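Local coordinates for cellulose binding protein (Clavibacter michiganensis, PDB 4JJO) that probably hydrolyses internal beta-1,4-glucosidic linkages of cellulose as a whole enzyme, of which this piece is the expansin module, a cellulose-binding part associated with cell wall loosening, at residues Val171-Leu181 with Arg193-Val201. Residues are numbered along the deposited sequence; the frame is centred on the assembly and turned at random.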
loop_
_atom_site.group_PDB
_atom_site.type_symbol
_atom_site.label_atom_id
_atom_site.label_comp_id
_atom_site.label_asym_id
_atom_site.label_seq_id
_atom_site.Cartn_x
_atom_site.Cartn_y
_atom_site.Cartn_z
ATOM N N VAL A 171 13.031 1.427 -7.148
ATOM C CA VAL A 171 11.666 0.931 -7.151
ATOM C C VAL A 171 11.063 1.084 -8.544
ATOM O O VAL A 171 11.009 2.185 -9.097
ATOM C CB VAL A 171 10.800 1.682 -6.128
ATOM C CG1 VAL A 171 9.422 1.052 -6.033
ATOM C CG2 VAL A 171 11.478 1.683 -4.765
ATOM N N THR A 172 10.617 -0.036 -9.104
ATOM C CA THR A 172 10.016 -0.060 -10.432
ATOM C C THR A 172 8.547 -0.442 -10.293
ATOM O O THR A 172 8.226 -1.436 -9.646
ATOM C CB THR A 172 10.717 -1.091 -11.335
ATOM O OG1 THR A 172 12.135 -0.888 -11.293
ATOM C CG2 THR A 172 10.230 -0.976 -12.775
ATOM N N ASP A 173 7.656 0.340 -10.894
ATOM C CA ASP A 173 6.227 0.077 -10.748
ATOM C C ASP A 173 5.706 -0.820 -11.868
ATOM O O ASP A 173 6.445 -1.183 -12.779
ATOM C CB ASP A 173 5.423 1.382 -10.664
ATOM C CG ASP A 173 5.405 2.164 -11.971
ATOM O OD1 ASP A 173 5.746 1.603 -13.034
ATOM O OD2 ASP A 173 5.025 3.354 -11.928
ATOM N N GLN A 174 4.429 -1.174 -11.783
ATOM C CA GLN A 174 3.818 -2.117 -12.716
ATOM C C GLN A 174 3.848 -1.636 -14.167
ATOM O O GLN A 174 3.635 -2.421 -15.092
ATOM C CB GLN A 174 2.370 -2.392 -12.304
ATOM C CG GLN A 174 1.489 -1.153 -12.254
ATOM C CD GLN A 174 0.055 -1.470 -11.878
ATOM O OE1 GLN A 174 -0.444 -1.023 -10.844
ATOM N NE2 GLN A 174 -0.621 -2.242 -12.721
ATOM N N TYR A 175 4.101 -0.348 -14.365
ATOM C CA TYR A 175 4.127 0.223 -15.707
ATOM C C TYR A 175 5.556 0.449 -16.197
ATOM O O TYR A 175 5.775 1.098 -17.218
ATOM C CB TYR A 175 3.319 1.520 -15.736
ATOM C CG TYR A 175 1.867 1.299 -15.382
ATOM C CD1 TYR A 175 1.032 0.597 -16.237
ATOM C CD2 TYR A 175 1.334 1.774 -14.193
ATOM C CE1 TYR A 175 -0.291 0.381 -15.925
ATOM C CE2 TYR A 175 0.007 1.561 -13.871
ATOM C CZ TYR A 175 -0.798 0.863 -14.741
ATOM O OH TYR A 175 -2.118 0.647 -14.426
ATOM N N GLY A 176 6.521 -0.094 -15.459
ATOM C CA GLY A 176 7.912 -0.091 -15.879
ATOM C C GLY A 176 8.663 1.174 -15.513
ATOM O O GLY A 176 9.833 1.331 -15.861
ATOM N N ARG A 177 7.996 2.077 -14.805
ATOM C CA ARG A 177 8.612 3.331 -14.398
ATOM C C ARG A 177 9.437 3.119 -13.139
ATOM O O ARG A 177 9.002 2.440 -12.215
ATOM C CB ARG A 177 7.537 4.386 -14.156
ATOM C CG ARG A 177 6.633 4.609 -15.359
ATOM C CD ARG A 177 5.539 5.620 -15.073
ATOM N NE ARG A 177 4.603 5.133 -14.066
ATOM C CZ ARG A 177 3.401 5.653 -13.841
ATOM N NH1 ARG A 177 2.970 6.688 -14.554
ATOM N NH2 ARG A 177 2.624 5.132 -12.901
ATOM N N ALA A 178 10.633 3.699 -13.113
ATOM C CA ALA A 178 11.551 3.494 -11.999
ATOM C C ALA A 178 11.937 4.796 -11.314
ATOM O O ALA A 178 12.097 5.832 -11.962
ATOM C CB ALA A 178 12.804 2.779 -12.484
ATOM N N VAL A 179 12.088 4.725 -9.996
ATOM C CA VAL A 179 12.699 5.801 -9.232
ATOM C C VAL A 179 13.912 5.257 -8.493
ATOM O O VAL A 179 13.878 4.149 -7.954
ATOM C CB VAL A 179 11.734 6.431 -8.205
ATOM C CG1 VAL A 179 10.594 7.148 -8.913
ATOM C CG2 VAL A 179 11.202 5.384 -7.237
ATOM N N VAL A 180 14.985 6.037 -8.481
ATOM C CA VAL A 180 16.186 5.673 -7.743
ATOM C C VAL A 180 16.331 6.615 -6.560
ATOM O O VAL A 180 16.347 7.837 -6.725
ATOM C CB VAL A 180 17.439 5.740 -8.630
ATOM C CG1 VAL A 180 18.694 5.515 -7.801
ATOM C CG2 VAL A 180 17.341 4.714 -9.751
ATOM N N LEU A 181 16.439 6.036 -5.370
ATOM C CA LEU A 181 16.393 6.795 -4.130
ATOM C C LEU A 181 17.703 6.676 -3.362
ATOM O O LEU A 181 17.896 5.728 -2.601
ATOM C CB LEU A 181 15.242 6.283 -3.262
ATOM C CG LEU A 181 13.912 6.088 -3.998
ATOM C CD1 LEU A 181 12.931 5.316 -3.134
ATOM C CD2 LEU A 181 13.325 7.422 -4.422
ATOM N N ARG A 193 11.058 10.326 3.828
ATOM C CA ARG A 193 10.421 10.926 2.666
ATOM C C ARG A 193 11.460 11.346 1.638
ATOM O O ARG A 193 12.538 11.814 1.997
ATOM C CB ARG A 193 9.587 12.125 3.110
ATOM C CG ARG A 193 8.596 11.754 4.191
ATOM C CD ARG A 193 7.717 12.895 4.634
ATOM N NE ARG A 193 6.521 12.367 5.280
ATOM C CZ ARG A 193 6.440 12.021 6.562
ATOM N NH1 ARG A 193 7.483 12.160 7.372
ATOM N NH2 ARG A 193 5.302 11.539 7.038
ATOM N N THR A 194 11.136 11.162 0.361
ATOM C CA THR A 194 12.029 11.566 -0.717
ATOM C C THR A 194 11.357 12.597 -1.616
ATOM O O THR A 194 10.192 12.944 -1.425
ATOM C CB THR A 194 12.465 10.371 -1.595
ATOM O OG1 THR A 194 11.436 10.060 -2.547
ATOM C CG2 THR A 194 12.768 9.151 -0.741
ATOM N N ALA A 195 12.106 13.078 -2.599
ATOM C CA ALA A 195 11.596 14.056 -3.547
ATOM C C ALA A 195 11.004 13.373 -4.775
ATOM O O ALA A 195 10.435 14.031 -5.645
ATOM C CB ALA A 195 12.711 14.991 -3.964
ATOM N N SER A 196 11.133 12.053 -4.837
ATOM C CA SER A 196 10.803 11.309 -6.049
ATOM C C SER A 196 9.316 11.009 -6.211
ATOM O O SER A 196 8.592 10.794 -5.238
ATOM C CB SER A 196 11.602 10.005 -6.099
ATOM O OG SER A 196 12.980 10.278 -6.277
ATOM N N ARG A 197 8.885 11.001 -7.468
ATOM C CA ARG A 197 7.519 10.666 -7.847
ATOM C C ARG A 197 7.557 9.805 -9.101
ATOM O O ARG A 197 8.450 9.953 -9.931
ATOM C CB ARG A 197 6.717 11.933 -8.148
ATOM C CG ARG A 197 6.299 12.735 -6.929
ATOM C CD ARG A 197 5.525 13.976 -7.345
ATOM N NE ARG A 197 5.218 14.843 -6.211
ATOM C CZ ARG A 197 4.173 14.688 -5.405
ATOM N NH1 ARG A 197 3.318 13.692 -5.595
ATOM N NH2 ARG A 197 3.981 15.533 -4.400
ATOM N N PHE A 198 6.586 8.908 -9.239
ATOM C CA PHE A 198 6.454 8.105 -10.449
ATOM C C PHE A 198 5.719 8.885 -11.530
ATOM O O PHE A 198 5.822 8.564 -12.712
ATOM C CB PHE A 198 5.710 6.802 -10.151
ATOM C CG PHE A 198 6.536 5.790 -9.416
ATOM C CD1 PHE A 198 7.404 4.958 -10.104
ATOM C CD2 PHE A 198 6.448 5.670 -8.042
ATOM C CE1 PHE A 198 8.168 4.026 -9.433
ATOM C CE2 PHE A 198 7.212 4.737 -7.366
ATOM C CZ PHE A 198 8.070 3.916 -8.064
ATOM N N TYR A 199 4.979 9.911 -11.117
ATOM C CA TYR A 199 4.203 10.738 -12.036
ATOM C C TYR A 199 3.951 12.105 -11.397
ATOM O O TYR A 199 3.981 12.234 -10.175
ATOM C CB TYR A 199 2.880 10.050 -12.377
ATOM C CG TYR A 199 2.159 9.501 -11.172
ATOM C CD1 TYR A 199 1.221 10.266 -10.494
ATOM C CD2 TYR A 199 2.414 8.218 -10.714
ATOM C CE1 TYR A 199 0.560 9.770 -9.392
ATOM C CE2 TYR A 199 1.760 7.711 -9.608
ATOM C CZ TYR A 199 0.834 8.490 -8.953
ATOM O OH TYR A 199 0.177 7.991 -7.855
ATOM N N PRO A 200 3.704 13.133 -12.224
ATOM C CA PRO A 200 3.605 14.507 -11.712
ATOM C C PRO A 200 2.334 14.840 -10.941
ATOM O O PRO A 200 1.316 14.159 -11.056
ATOM C CB PRO A 200 3.654 15.360 -12.984
ATOM C CG PRO A 200 3.195 14.470 -14.067
ATOM C CD PRO A 200 3.635 13.086 -13.695
ATOM N N VAL A 201 2.425 15.901 -10.145
ATOM C CA VAL A 201 1.256 16.566 -9.591
ATOM C C VAL A 201 0.722 17.509 -10.659
ATOM O O VAL A 201 1.493 18.042 -11.459
ATOM C CB VAL A 201 1.611 17.405 -8.345
ATOM C CG1 VAL A 201 2.336 16.562 -7.308
ATOM C CG2 VAL A 201 2.452 18.617 -8.737
HETATM O O HOH W 1 5.077 9.134 -15.260
HETATM O O HOH W 2 14.131 9.066 -8.277
#
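In the expansin C-terminal domain, the beta hairpin formed by strands 167-173 and 178-184 receives the aromatic ring of Phe-198 from the C-terminal tail that follows strand 191-193. The ring is sandwiched: Val-179 CG1 sits over the centre of one face, 4.0 Å from the centroid in a CH-pi contact, and Asp-173 CB lies over the opposite face. Val-179 CG2 and Val-171 CG1 both pack against Phe-198 CZ, the former at 3.6 Å. Two backbone carbonyls meet the ring near its plane, Arg-177 O lying 3.3 Å from Phe-198 CE1 and Val-171 O beside the same atom. Earlier in the tail, Leu-181 CD2 packs against Ser-196 CB at 3.5 Å and reaches Thr-194 OG1, which accepts from Ser-196 N in an ST turn and is also hydrogen-bonded to Val-110 O. At the hairpin turn, Asp-173 OD1 takes the backbone N-H groups of Tyr-175, in an Asx turn, and Arg-177 from opposite faces of its carboxylate plane. CG of Asp-173 lies between its backbone N and carbonyl carbon (chi1 69°), which turns the carboxylate back over the turn, where Arg-177 also meets it side-on: NE donates to the syn lone pair of Asp-173 OD2 at 2.8 Å, while NH2 binds that oxygen from above the plane and forms a salt bridge with Asp-104. Phe-198 O lies over one face of this guanidinium and accepts from a water at 2.7 Å, which in turn takes a weak bond from Arg-177 NH1.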